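Local coordinates for protein terminase large subunit (PDB 5M1P) that drives ATP-dependent translocation of viral DNA into empty capsids and, through its metal-dependent nuclease domain, cuts the genome to begin and end packaging, at residues A[24-29]-A[62-68]; A[39-43]-A[177-181]; A[73-77]-A[102-107]; A[91-97]-A[113-119]. One frame throughout, in Å; residues are numbered along the deposited sequence.

Interaction 1 of 4, residues A[24-29]-A[62-68]; sequences TRLVVE and IACLERM
Thr24, Ala63 and Glu66 bury the most surface where strand 25-27 runs antiparallel to strand 61-69 in the central sheet of this RNase H-like nuclease. Thr24 serves as both donor and acceptor. Its hydroxyl, set between the backbone N and the carbonyl carbon (chi1 56°), gives its proton to Glu66, with OG1 2.7 Å from OE2 on the anti side, tilted out of the carboxylate plane. Its carbonyl O accepts from Arg67 N, and its CG2 lies against CB of Met68. Glu66 is extended, so that its carboxylate crosses the Arg25 side chain, the carboxylate and guanidinium planes 67° apart. The direct salt bridge is long, 3.7 Å from Arg25 NE to Glu66 OE1, and two waters reinforce it, one joining Arg25 NH2 to OE1, the other Arg25 NE to OE2. Arg25 NH1 pairs instead with Asp86. At the far end Ala63 O accepts from two N-H groups, Val28 N at 2.8 Å and Glu29 N at 3.1 Å; the second donor lies in the carbonyl plane, on a lone pair. Ala63 and Cys64 form a classic beta bulge against Val54. Between these ends Leu26 and Leu65 exchange paired backbone bonds, and Cys64 SG meets Val27 CG2. A short antiparallel ladder ends on a shared carbonyl at the bulge and on a carboxylate whose charge Arg25 and nearby Arg79 probably offset in part.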
loop_
_atom_site.group_PDB
_atom_site.type_symbol
_atom_site.label_atom_id
_atom_site.label_comp_id
_atom_site.label_asym_id
_atom_site.label_seq_id
_atom_site.Cartn_x
_atom_site.Cartn_y
_atom_site.Cartn_z
ATOM N N THR A 24 1.983 -11.144 -11.253
ATOM C CA THR A 24 2.306 -10.310 -10.099
ATOM C C THR A 24 1.079 -9.661 -9.444
ATOM O O THR A 24 1.219 -9.001 -8.415
ATOM C CB THR A 24 3.313 -9.207 -10.490
ATOM O OG1 THR A 24 2.790 -8.438 -11.574
ATOM C CG2 THR A 24 4.646 -9.820 -10.913
ATOM N N ARG A 25 -0.108 -9.837 -10.035
ATOM C CA ARG A 25 -1.338 -9.253 -9.494
ATOM C C ARG A 25 -2.183 -10.252 -8.734
ATOM O O ARG A 25 -2.350 -11.385 -9.178
ATOM C CB ARG A 25 -2.216 -8.698 -10.603
ATOM C CG ARG A 25 -1.580 -7.607 -11.431
ATOM C CD ARG A 25 -2.618 -7.049 -12.377
ATOM N NE ARG A 25 -2.108 -5.946 -13.165
ATOM C CZ ARG A 25 -2.860 -5.159 -13.934
ATOM N NH1 ARG A 25 -4.173 -5.354 -14.031
ATOM N NH2 ARG A 25 -2.301 -4.161 -14.604
ATOM N N LEU A 26 -2.749 -9.800 -7.623
ATOM C CA LEU A 26 -3.848 -10.488 -6.962
ATOM C C LEU A 26 -5.111 -9.707 -7.276
ATOM O O LEU A 26 -5.290 -8.602 -6.772
ATOM C CB LEU A 26 -3.626 -10.542 -5.452
ATOM C CG LEU A 26 -2.310 -11.166 -4.975
ATOM C CD1 LEU A 26 -2.357 -11.422 -3.472
ATOM C CD2 LEU A 26 -1.959 -12.419 -5.754
ATOM N N VAL A 27 -5.992 -10.276 -8.090
ATOM C CA VAL A 27 -7.144 -9.533 -8.598
ATOM C C VAL A 27 -8.362 -10.024 -7.854
ATOM O O VAL A 27 -8.753 -11.181 -8.001
ATOM C CB VAL A 27 -7.350 -9.718 -10.116
ATOM C CG1 VAL A 27 -8.511 -8.851 -10.616
ATOM C CG2 VAL A 27 -6.075 -9.352 -10.863
ATOM N N VAL A 28 -8.947 -9.138 -7.051
ATOM C CA VAL A 28 -10.171 -9.424 -6.313
ATOM C C VAL A 28 -11.369 -9.160 -7.212
ATOM O O VAL A 28 -12.304 -9.968 -7.296
ATOM C CB VAL A 28 -10.274 -8.569 -5.033
ATOM C CG1 VAL A 28 -11.609 -8.794 -4.343
ATOM C CG2 VAL A 28 -9.146 -8.937 -4.076
ATOM N N GLU A 29 -11.369 -8.007 -7.858
ATOM C CA GLU A 29 -12.433 -7.700 -8.790
ATOM C C GLU A 29 -11.965 -6.757 -9.864
ATOM O O GLU A 29 -11.092 -5.900 -9.655
ATOM C CB GLU A 29 -13.649 -7.155 -8.066
ATOM C CG GLU A 29 -13.451 -5.857 -7.329
ATOM C CD GLU A 29 -14.661 -5.510 -6.490
ATOM O OE1 GLU A 29 -15.465 -4.667 -6.931
ATOM O OE2 GLU A 29 -14.825 -6.112 -5.405
ATOM N N ILE A 62 -10.049 -3.359 -1.407
ATOM C CA ILE A 62 -8.967 -3.526 -2.352
ATOM C C ILE A 62 -9.473 -4.384 -3.510
ATOM O O ILE A 62 -10.001 -5.490 -3.308
ATOM C CB ILE A 62 -7.732 -4.178 -1.690
ATOM C CG1 ILE A 62 -7.152 -3.266 -0.601
ATOM C CG2 ILE A 62 -6.688 -4.565 -2.727
ATOM C CD1 ILE A 62 -6.666 -1.919 -1.093
ATOM N N ALA A 63 -9.354 -3.846 -4.719
ATOM C CA ALA A 63 -9.767 -4.533 -5.946
ATOM C C ALA A 63 -8.631 -5.332 -6.559
ATOM O O ALA A 63 -8.864 -6.338 -7.232
ATOM C CB ALA A 63 -10.285 -3.522 -6.956
ATOM N N CYS A 64 -7.386 -4.881 -6.357
ATOM C CA CYS A 64 -6.226 -5.503 -6.974
ATOM C C CYS A 64 -4.999 -5.090 -6.181
ATOM O O CYS A 64 -4.928 -3.943 -5.723
ATOM C CB CYS A 64 -6.109 -5.013 -8.418
ATOM S SG CYS A 64 -4.796 -5.812 -9.349
ATOM N N LEU A 65 -4.066 -6.011 -5.995
ATOM C CA LEU A 65 -2.797 -5.687 -5.356
ATOM C C LEU A 65 -1.685 -6.294 -6.182
ATOM O O LEU A 65 -1.713 -7.486 -6.448
ATOM C CB LEU A 65 -2.786 -6.231 -3.929
ATOM C CG LEU A 65 -1.535 -5.838 -3.123
ATOM C CD1 LEU A 65 -1.922 -5.571 -1.677
ATOM C CD2 LEU A 65 -0.428 -6.873 -3.206
ATOM N N GLU A 66 -0.723 -5.475 -6.603
ATOM C CA GLU A 66 0.405 -5.944 -7.395
ATOM C C GLU A 66 1.655 -5.792 -6.563
ATOM O O GLU A 66 1.860 -4.746 -5.944
ATOM C CB GLU A 66 0.526 -5.161 -8.706
ATOM C CG GLU A 66 1.609 -5.708 -9.625
ATOM C CD GLU A 66 1.470 -5.269 -11.068
ATOM O OE1 GLU A 66 0.688 -4.347 -11.356
ATOM O OE2 GLU A 66 2.142 -5.880 -11.928
ATOM N N ARG A 67 2.460 -6.848 -6.535
ATOM C CA ARG A 67 3.658 -6.874 -5.713
ATOM C C ARG A 67 4.775 -7.592 -6.445
ATOM O O ARG A 67 4.575 -8.662 -7.007
ATOM C CB ARG A 67 3.358 -7.588 -4.399
ATOM C CG ARG A 67 4.564 -7.763 -3.482
ATOM C CD ARG A 67 4.098 -8.051 -2.071
ATOM N NE ARG A 67 5.154 -8.211 -1.067
ATOM C CZ ARG A 67 5.767 -9.356 -0.750
ATOM N NH1 ARG A 67 5.512 -10.494 -1.401
ATOM N NH2 ARG A 67 6.657 -9.357 0.237
ATOM N N MET A 68 5.959 -7.004 -6.451
ATOM C CA MET A 68 7.127 -7.734 -6.939
ATOM C C MET A 68 8.370 -7.109 -6.356
ATOM O O MET A 68 8.302 -6.092 -5.694
ATOM C CB MET A 68 7.181 -7.767 -8.471
ATOM C CG MET A 68 7.310 -6.413 -9.142
ATOM S SD MET A 68 5.894 -5.319 -8.947
ATOM C CE MET A 68 6.445 -3.976 -10.004
HETATM O O HOH W 1 0.587 -9.365 -5.772
HETATM O O HOH W 2 0.295 -3.445 -13.823
HETATM O O HOH W 3 0.507 -6.615 -13.910
HETATM O O HOH W 4 -12.839 -5.849 -3.959
#

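Interaction 2 of 4, residues A[39-43]-A[177-181]; sequences IGADF and DIVMS. With CA (calcium ion), chain C.
Asp42 and Asp177 bring their carboxylates together on one calcium ion, Asp42 OD1 at 2.3 Å from the metal and Asp177 OD2 at 2.4 Å. The two groups cross at about a right angle, their planes 73° apart, and the metal lets OD1 of Asp42 and OD2 of Asp177 sit 3.3 Å apart. With CG anti to the backbone N (chi1 180°), Asp42 reaches the helix, and its other oxygen, OD2, rests against CB of Met180. The tight part lies further back along strand 39-42, where Gly40 CA comes within 4.8 Å of Ser181 CA. There Gly40 CA makes a CA-H...O contact with Ser181 O, while Ser181 OG sits 2.9 Å from Gly40 O and is also hydrogen-bonded to Ser53. This pairing of strand 37-42, inside the central sheet, with helix 177-186 sets the acidic cluster of a RuvC-type two-metal nuclease; both aspartates probably bind catalytic magnesium, as in a near-identical protein. At the metal end the side chains instead meet through the ion, and a water 2.3 Å from calcium fills one coordination position. Phe43 O, Asp48 and Tyr49 supply the remaining protein ligands; the Phe43 ring packs on Gln76 and Leu80.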
loop_
_atom_site.group_PDB
_atom_site.type_symbol
_atom_site.label_atom_id
_atom_site.label_comp_id
_atom_site.label_asym_id
_atom_site.label_seq_id
_atom_site.Cartn_x
_atom_site.Cartn_y
_atom_site.Cartn_z
ATOM N N ILE A 39 -4.694 4.269 -5.997
ATOM C CA ILE A 39 -3.683 3.231 -5.889
ATOM C C ILE A 39 -2.599 3.679 -4.927
ATOM O O ILE A 39 -1.898 4.647 -5.210
ATOM C CB ILE A 39 -3.029 2.930 -7.258
ATOM C CG1 ILE A 39 -4.109 2.653 -8.321
ATOM C CG2 ILE A 39 -2.030 1.784 -7.134
ATOM C CD1 ILE A 39 -3.581 2.401 -9.711
ATOM N N GLY A 40 -2.459 2.988 -3.800
ATOM C CA GLY A 40 -1.344 3.240 -2.894
ATOM C C GLY A 40 -0.091 2.644 -3.484
ATOM O O GLY A 40 -0.106 1.466 -3.850
ATOM N N ALA A 41 0.995 3.420 -3.578
ATOM C CA ALA A 41 2.202 2.937 -4.225
ATOM C C ALA A 41 3.426 3.152 -3.354
ATOM O O ALA A 41 3.797 4.294 -3.044
ATOM C CB ALA A 41 2.368 3.611 -5.569
ATOM N N ASP A 42 3.984 2.016 -2.938
ATOM C CA ASP A 42 5.238 1.890 -2.220
ATOM C C ASP A 42 6.199 1.308 -3.252
ATOM O O ASP A 42 6.015 0.179 -3.712
ATOM C CB ASP A 42 5.050 0.925 -1.027
ATOM C CG ASP A 42 6.317 0.723 -0.219
ATOM O OD1 ASP A 42 7.157 -0.102 -0.630
ATOM O OD2 ASP A 42 6.462 1.349 0.840
ATOM N N PHE A 43 7.190 2.089 -3.660
ATOM C CA PHE A 43 8.096 1.666 -4.728
ATOM C C PHE A 43 9.120 0.657 -4.252
ATOM O O PHE A 43 9.349 0.508 -3.053
ATOM C CB PHE A 43 8.761 2.882 -5.380
ATOM C CG PHE A 43 7.801 3.694 -6.176
ATOM C CD1 PHE A 43 7.474 3.316 -7.467
ATOM C CD2 PHE A 43 7.147 4.775 -5.604
ATOM C CE1 PHE A 43 6.555 4.044 -8.200
ATOM C CE2 PHE A 43 6.225 5.505 -6.332
ATOM C CZ PHE A 43 5.932 5.135 -7.627
ATOM N N ASP A 177 6.348 -3.276 3.027
ATOM C CA ASP A 177 5.939 -2.626 1.771
ATOM C C ASP A 177 4.439 -2.767 1.545
ATOM O O ASP A 177 3.805 -1.865 1.003
ATOM C CB ASP A 177 6.667 -3.209 0.556
ATOM C CG ASP A 177 8.122 -3.467 0.817
ATOM O OD1 ASP A 177 8.449 -4.591 1.253
ATOM O OD2 ASP A 177 8.943 -2.553 0.604
ATOM N N ILE A 178 3.887 -3.918 1.928
ATOM C CA ILE A 178 2.444 -4.148 1.781
ATOM C C ILE A 178 1.678 -3.255 2.759
ATOM O O ILE A 178 0.702 -2.593 2.401
ATOM C CB ILE A 178 2.048 -5.616 2.021
ATOM C CG1 ILE A 178 2.741 -6.546 1.015
ATOM C CG2 ILE A 178 0.523 -5.784 1.971
ATOM C CD1 ILE A 178 2.638 -8.011 1.369
ATOM N N VAL A 179 2.148 -3.214 3.998
ATOM C CA VAL A 179 1.524 -2.384 5.033
ATOM C C VAL A 179 1.447 -0.932 4.577
ATOM O O VAL A 179 0.396 -0.293 4.653
ATOM C CB VAL A 179 2.289 -2.483 6.379
ATOM C CG1 VAL A 179 1.664 -1.566 7.420
ATOM C CG2 VAL A 179 2.293 -3.928 6.885
ATOM N N MET A 180 2.572 -0.424 4.091
ATOM C CA MET A 180 2.650 0.959 3.681
ATOM C C MET A 180 1.807 1.254 2.442
ATOM O O MET A 180 1.139 2.281 2.398
ATOM C CB MET A 180 4.110 1.385 3.484
ATOM C CG MET A 180 4.917 1.439 4.782
ATOM S SD MET A 180 4.115 2.287 6.155
ATOM C CE MET A 180 3.731 3.885 5.451
ATOM N N SER A 181 1.824 0.356 1.461
ATOM C CA SER A 181 0.984 0.512 0.274
ATOM C C SER A 181 -0.498 0.575 0.648
ATOM O O SER A 181 -1.228 1.437 0.168
ATOM C CB SER A 181 1.260 -0.625 -0.704
ATOM O OG SER A 181 0.376 -0.570 -1.810
HETATM CA CA CA C . 9.265 -0.870 -1.099
HETATM O O HOH W 5 10.083 0.423 0.657
#

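Interaction 3 of 4, residues A[73-77]-A[102-107]; sequences WSDQV and AIAEEL
Ala102 begins the contact by setting its CB 3.9 Å from CE3 of Trp73, obliquely to the indole. One residue on, Ile103 makes the main apolar contact: its CD1 lies over one face of the indole, 3.9 Å from the centroid of the five-membered ring and 26° off the normal, a CH-pi contact. The isoleucine crosses the tryptophan side chain at about a right angle. Its CG1, anti to the carbonyl carbon (chi1 -71°), leads CD1 across to the ring, while CG2 approaches Val77 CG2. Trp73 NE1 is hydrogen-bonded to Lys45 O, which helps fix the indole. Glu106 then extends toward the other helix, bringing OE1 within 3.4 Å of Ser74 CA and 3.8 Å of Val77 CG2. Its CB touches the same valine methyl. A water bonded to Ser74 OG also gives a weak bond to Glu106 OE2. Leu107 ends the walk with CD2 4.4 Å from Val77 CG2; Ile112 packs on both residues. The axes of segments 73-77 and 102-107 approach to 9.8 Å at 35° as their helices pack side by side on one face of the central sheet. Direct contact is therefore mainly apolar, and the Glu106 carboxylate, without a direct hydrogen bond to segment 73-77, sits at the N-terminal turn of helix 73-86, where the helix end would probably favour its negative charge.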
loop_
_atom_site.group_PDB
_atom_site.type_symbol
_atom_site.label_atom_id
_atom_site.label_comp_id
_atom_site.label_asym_id
_atom_site.label_seq_id
_atom_site.Cartn_x
_atom_site.Cartn_y
_atom_site.Cartn_z
ATOM N N TRP A 73 13.034 0.350 -12.264
ATOM C CA TRP A 73 12.262 1.539 -11.919
ATOM C C TRP A 73 11.265 1.899 -13.009
ATOM O O TRP A 73 10.106 2.198 -12.710
ATOM C CB TRP A 73 13.171 2.735 -11.654
ATOM C CG TRP A 73 13.963 2.623 -10.381
ATOM C CD1 TRP A 73 13.634 1.918 -9.255
ATOM C CD2 TRP A 73 15.204 3.262 -10.103
ATOM N NE1 TRP A 73 14.596 2.077 -8.298
ATOM C CE2 TRP A 73 15.575 2.896 -8.792
ATOM C CE3 TRP A 73 16.042 4.101 -10.837
ATOM C CZ2 TRP A 73 16.759 3.338 -8.195
ATOM C CZ3 TRP A 73 17.223 4.548 -10.240
ATOM C CH2 TRP A 73 17.565 4.162 -8.930
ATOM N N SER A 74 11.707 1.854 -14.266
ATOM C CA SER A 74 10.806 2.152 -15.376
ATOM C C SER A 74 9.657 1.145 -15.464
ATOM O O SER A 74 8.513 1.528 -15.739
ATOM C CB SER A 74 11.564 2.227 -16.702
ATOM O OG SER A 74 10.761 2.853 -17.682
ATOM N N ASP A 75 9.956 -0.133 -15.234
ATOM C CA ASP A 75 8.914 -1.167 -15.209
ATOM C C ASP A 75 7.908 -0.926 -14.082
ATOM O O ASP A 75 6.702 -1.104 -14.276
ATOM C CB ASP A 75 9.544 -2.560 -15.102
ATOM C CG ASP A 75 8.534 -3.683 -15.233
ATOM O OD1 ASP A 75 7.547 -3.532 -15.988
ATOM O OD2 ASP A 75 8.757 -4.725 -14.587
ATOM N N GLN A 76 8.382 -0.503 -12.916
ATOM C CA GLN A 76 7.458 -0.159 -11.821
ATOM C C GLN A 76 6.481 0.935 -12.227
ATOM O O GLN A 76 5.276 0.826 -11.982
ATOM C CB GLN A 76 8.222 0.252 -10.576
ATOM C CG GLN A 76 8.991 -0.890 -9.950
ATOM C CD GLN A 76 9.743 -0.443 -8.734
ATOM O OE1 GLN A 76 9.190 0.252 -7.882
ATOM N NE2 GLN A 76 11.019 -0.816 -8.647
ATOM N N VAL A 77 7.003 1.978 -12.865
ATOM C CA VAL A 77 6.166 3.074 -13.349
ATOM C C VAL A 77 5.210 2.593 -14.451
ATOM O O VAL A 77 4.036 2.971 -14.459
ATOM C CB VAL A 77 7.009 4.290 -13.797
ATOM C CG1 VAL A 77 6.127 5.341 -14.454
ATOM C CG2 VAL A 77 7.729 4.900 -12.599
ATOM N N ALA A 102 14.958 9.467 -11.034
ATOM C CA ALA A 102 14.433 8.770 -12.210
ATOM C C ALA A 102 12.942 8.427 -12.085
ATOM O O ALA A 102 12.192 8.649 -13.029
ATOM C CB ALA A 102 15.253 7.525 -12.515
ATOM N N ILE A 103 12.515 7.902 -10.935
ATOM C CA ILE A 103 11.087 7.614 -10.717
ATOM C C ILE A 103 10.271 8.916 -10.716
ATOM O O ILE A 103 9.213 8.973 -11.332
ATOM C CB ILE A 103 10.823 6.801 -9.423
ATOM C CG1 ILE A 103 11.324 5.363 -9.594
ATOM C CG2 ILE A 103 9.325 6.787 -9.075
ATOM C CD1 ILE A 103 11.378 4.570 -8.307
ATOM N N ALA A 104 10.765 9.948 -10.032
ATOM C CA ALA A 104 10.054 11.231 -9.954
ATOM C C ALA A 104 9.848 11.821 -11.348
ATOM O O ALA A 104 8.740 12.233 -11.699
ATOM C CB ALA A 104 10.799 12.213 -9.065
ATOM N N GLU A 105 10.913 11.818 -12.148
ATOM C CA GLU A 105 10.839 12.296 -13.530
ATOM C C GLU A 105 9.929 11.425 -14.395
ATOM O O GLU A 105 9.203 11.951 -15.235
ATOM C CB GLU A 105 12.236 12.377 -14.155
ATOM C CG GLU A 105 13.092 13.496 -13.574
ATOM C CD GLU A 105 14.576 13.318 -13.836
ATOM O OE1 GLU A 105 15.381 13.919 -13.093
ATOM O OE2 GLU A 105 14.943 12.579 -14.778
ATOM N N GLU A 106 9.971 10.106 -14.179
ATOM C CA GLU A 106 9.172 9.156 -14.957
ATOM C C GLU A 106 7.678 9.274 -14.671
ATOM O O GLU A 106 6.876 9.154 -15.582
ATOM C CB GLU A 106 9.637 7.711 -14.724
ATOM C CG GLU A 106 10.878 7.338 -15.526
ATOM C CD GLU A 106 11.673 6.169 -14.956
ATOM O OE1 GLU A 106 11.134 5.362 -14.164
ATOM O OE2 GLU A 106 12.864 6.049 -15.319
ATOM N N LEU A 107 7.304 9.517 -13.419
ATOM C CA LEU A 107 5.890 9.753 -13.076
ATOM C C LEU A 107 5.331 10.934 -13.865
ATOM O O LEU A 107 4.233 10.848 -14.394
ATOM C CB LEU A 107 5.694 9.978 -11.570
ATOM C CG LEU A 107 5.897 8.762 -10.655
ATOM C CD1 LEU A 107 5.939 9.213 -9.205
ATOM C CD2 LEU A 107 4.807 7.722 -10.858
HETATM O O HOH W 6 12.135 5.207 -18.534
#

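Interaction 4 of 4, residues A[91-97]-A[113-119]; sequences YVVADTW and NYTPLPV
Val92, Val93 and Ala94 pair in parallel with Tyr114, Thr115 and Pro116, the two strands of a beta-alpha-beta crossover through helix 101-109, with strand 114-116 at the edge of the central sheet. The backbone ladder has four bonds: Val92 N to Asn113 O, Thr115 N to Val92 O, Ala94 N to Thr115 O, and Leu117 N to Ala94 O, the last at 2.8 Å. Beyond it the polar link passes to a side chain. Asp95, which probably binds a catalytic magnesium, as in a near-identical protein, has CG anti to the backbone N (chi1 174°), which brings the carboxylate to the other segment. OD1 accepts Trp97 N at 3.0 Å, an Asx turn, and Val119 N at 2.9 Å, the two donors arriving from opposite faces of the carboxylate plane. Two backbone N-H groups thus fix the rotation of the carboxylate, and OD2 takes a water shared with Val119 O. The apolar contacts lie on both sides of the ladder. Leu117 CD1 runs alongside Val93 CG1, 3.7 Å away, and that leucine continues onto helices 122-137 and 177-186. On the other face Val92 CB meets Tyr114 CB at 3.8 Å, while the phenol hydroxyl goes to Asp108. Trp97 crosses Pro118 at about a right angle, CB to CB 3.8 Å. In van der Waals packing, the Thr96 hydroxyl rests on CB of Pro116 and of Pro118, side by side with both rings. Val119 CG2 presses on the carboxylate itself, 3.5 Å from Asp95 CG.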
loop_
_atom_site.group_PDB
_atom_site.type_symbol
_atom_site.label_atom_id
_atom_site.label_comp_id
_atom_site.label_asym_id
_atom_site.label_seq_id
_atom_site.Cartn_x
_atom_site.Cartn_y
_atom_site.Cartn_z
ATOM N N TYR A 91 -6.117 7.426 -9.615
ATOM C CA TYR A 91 -4.971 8.229 -9.199
ATOM C C TYR A 91 -4.101 7.490 -8.203
ATOM O O TYR A 91 -4.594 6.731 -7.354
ATOM C CB TYR A 91 -5.380 9.589 -8.657
ATOM C CG TYR A 91 -6.034 9.634 -7.306
ATOM C CD1 TYR A 91 -7.400 9.475 -7.180
ATOM C CD2 TYR A 91 -5.291 9.866 -6.152
ATOM C CE1 TYR A 91 -8.029 9.565 -5.954
ATOM C CE2 TYR A 91 -5.907 9.959 -4.914
ATOM C CZ TYR A 91 -7.278 9.784 -4.815
ATOM O OH TYR A 91 -7.913 9.873 -3.609
ATOM N N VAL A 92 -2.804 7.716 -8.318
ATOM C CA VAL A 92 -1.835 7.066 -7.481
ATOM C C VAL A 92 -1.506 7.951 -6.273
ATOM O O VAL A 92 -1.259 9.134 -6.424
ATOM C CB VAL A 92 -0.560 6.766 -8.286
ATOM C CG1 VAL A 92 0.464 6.067 -7.398
ATOM C CG2 VAL A 92 -0.863 5.906 -9.511
ATOM N N VAL A 93 -1.501 7.362 -5.084
ATOM C CA VAL A 93 -0.970 8.005 -3.887
ATOM C C VAL A 93 0.427 7.439 -3.720
ATOM O O VAL A 93 0.604 6.295 -3.300
ATOM C CB VAL A 93 -1.825 7.716 -2.644
ATOM C CG1 VAL A 93 -1.312 8.496 -1.439
ATOM C CG2 VAL A 93 -3.295 8.011 -2.915
ATOM N N ALA A 94 1.416 8.243 -4.076
ATOM C CA ALA A 94 2.780 7.757 -4.270
ATOM C C ALA A 94 3.678 8.203 -3.134
ATOM O O ALA A 94 3.801 9.398 -2.888
ATOM C CB ALA A 94 3.327 8.294 -5.575
ATOM N N ASP A 95 4.316 7.255 -2.462
ATOM C CA ASP A 95 5.360 7.605 -1.509
ATOM C C ASP A 95 6.614 7.924 -2.291
ATOM O O ASP A 95 7.381 7.039 -2.654
ATOM C CB ASP A 95 5.632 6.509 -0.484
ATOM C CG ASP A 95 6.819 6.836 0.413
ATOM O OD1 ASP A 95 7.281 8.007 0.451
ATOM O OD2 ASP A 95 7.300 5.918 1.093
ATOM N N THR A 96 6.797 9.212 -2.521
ATOM C CA THR A 96 7.886 9.743 -3.316
ATOM C C THR A 96 9.151 10.040 -2.508
ATOM O O THR A 96 10.110 10.581 -3.055
ATOM C CB THR A 96 7.428 11.054 -3.980
ATOM O OG1 THR A 96 6.785 11.870 -2.998
ATOM C CG2 THR A 96 6.434 10.775 -5.092
ATOM N N TRP A 97 9.179 9.701 -1.222
ATOM C CA TRP A 97 10.312 10.072 -0.372
ATOM C C TRP A 97 11.491 9.164 -0.642
ATOM O O TRP A 97 11.411 7.965 -0.427
ATOM C CB TRP A 97 9.928 9.988 1.092
ATOM C CG TRP A 97 10.961 10.518 2.031
ATOM C CD1 TRP A 97 11.775 9.791 2.862
ATOM C CD2 TRP A 97 11.293 11.894 2.252
ATOM N NE1 TRP A 97 12.577 10.635 3.587
ATOM C CE2 TRP A 97 12.299 11.928 3.238
ATOM C CE3 TRP A 97 10.834 13.102 1.718
ATOM C CZ2 TRP A 97 12.853 13.123 3.705
ATOM C CZ3 TRP A 97 11.379 14.288 2.191
ATOM C CH2 TRP A 97 12.379 14.286 3.180
ATOM N N ASN A 113 -1.337 9.764 -13.364
ATOM C CA ASN A 113 -2.254 10.479 -12.497
ATOM C C ASN A 113 -1.823 10.174 -11.063
ATOM O O ASN A 113 -2.042 9.072 -10.599
ATOM C CB ASN A 113 -3.672 9.979 -12.782
ATOM C CG ASN A 113 -4.741 10.753 -12.054
ATOM O OD1 ASN A 113 -4.509 11.839 -11.533
ATOM N ND2 ASN A 113 -5.944 10.187 -12.029
ATOM N N TYR A 114 -1.146 11.112 -10.395
ATOM C CA TYR A 114 -0.657 10.860 -9.030
ATOM C C TYR A 114 -0.656 12.088 -8.140
ATOM O O TYR A 114 -0.607 13.222 -8.644
ATOM C CB TYR A 114 0.753 10.232 -9.035
ATOM C CG TYR A 114 1.871 11.217 -9.245
ATOM C CD1 TYR A 114 2.209 11.644 -10.523
ATOM C CD2 TYR A 114 2.600 11.727 -8.168
ATOM C CE1 TYR A 114 3.225 12.558 -10.736
ATOM C CE2 TYR A 114 3.623 12.640 -8.369
ATOM C CZ TYR A 114 3.932 13.043 -9.653
ATOM O OH TYR A 114 4.933 13.947 -9.861
ATOM N N THR A 115 -0.712 11.824 -6.830
ATOM C CA THR A 115 -0.550 12.802 -5.768
ATOM C C THR A 115 0.596 12.303 -4.886
ATOM O O THR A 115 0.576 11.144 -4.453
ATOM C CB THR A 115 -1.835 12.945 -4.937
ATOM O OG1 THR A 115 -2.871 13.445 -5.781
ATOM C CG2 THR A 115 -1.653 13.928 -3.797
ATOM N N PRO A 116 1.612 13.153 -4.638
ATOM C CA PRO A 116 2.700 12.728 -3.755
ATOM C C PRO A 116 2.273 12.711 -2.287
ATOM O O PRO A 116 1.595 13.640 -1.807
ATOM C CB PRO A 116 3.786 13.784 -3.995
ATOM C CG PRO A 116 3.045 15.002 -4.428
ATOM C CD PRO A 116 1.792 14.535 -5.119
ATOM N N LEU A 117 2.657 11.648 -1.590
ATOM C CA LEU A 117 2.503 11.544 -0.151
ATOM C C LEU A 117 3.823 10.980 0.393
ATOM O O LEU A 117 3.909 9.789 0.684
ATOM C CB LEU A 117 1.296 10.668 0.217
ATOM C CG LEU A 117 0.670 10.986 1.579
ATOM C CD1 LEU A 117 -0.657 10.256 1.734
ATOM C CD2 LEU A 117 1.600 10.649 2.734
ATOM N N PRO A 118 4.861 11.833 0.499
ATOM C CA PRO A 118 6.162 11.331 0.948
ATOM C C PRO A 118 6.135 10.902 2.407
ATOM O O PRO A 118 5.747 11.687 3.277
ATOM C CB PRO A 118 7.094 12.529 0.750
ATOM C CG PRO A 118 6.216 13.717 0.763
ATOM C CD PRO A 118 4.898 13.278 0.211
ATOM N N VAL A 119 6.559 9.672 2.661
ATOM C CA VAL A 119 6.556 9.128 4.023
ATOM C C VAL A 119 7.899 9.515 4.629
ATOM O O VAL A 119 8.831 8.711 4.740
ATOM C CB VAL A 119 6.258 7.619 4.053
ATOM C CG1 VAL A 119 6.197 7.128 5.493
ATOM C CG2 VAL A 119 4.920 7.318 3.367
HETATM O O HOH W 7 9.577 6.713 2.579
#

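How the interactions relate
Interactions 1, 2 and 4 share one mixed sheet, while interaction 3 joins two helices packed beside it. Strands 37-42 and 91-94 are neighbours, so the centres of interactions 2 and 4 are 10 Å apart and the side chains of Asp42 and Asp95 about 5 Å apart. Phe43 bridges interaction 2 to the helix pair through Gln76, Ile103 and Leu107, and Leu107 meets Tyr114 of interaction 4. Arg67 of interaction 1 packs on Ile178. Along the chain the segments of interactions 1 and 2 alternate, as do those of 3 and 4, which fall between the two segments of interaction 2; segment 177-181 comes last, completing the acidic site from near the C-terminal end of the sequence.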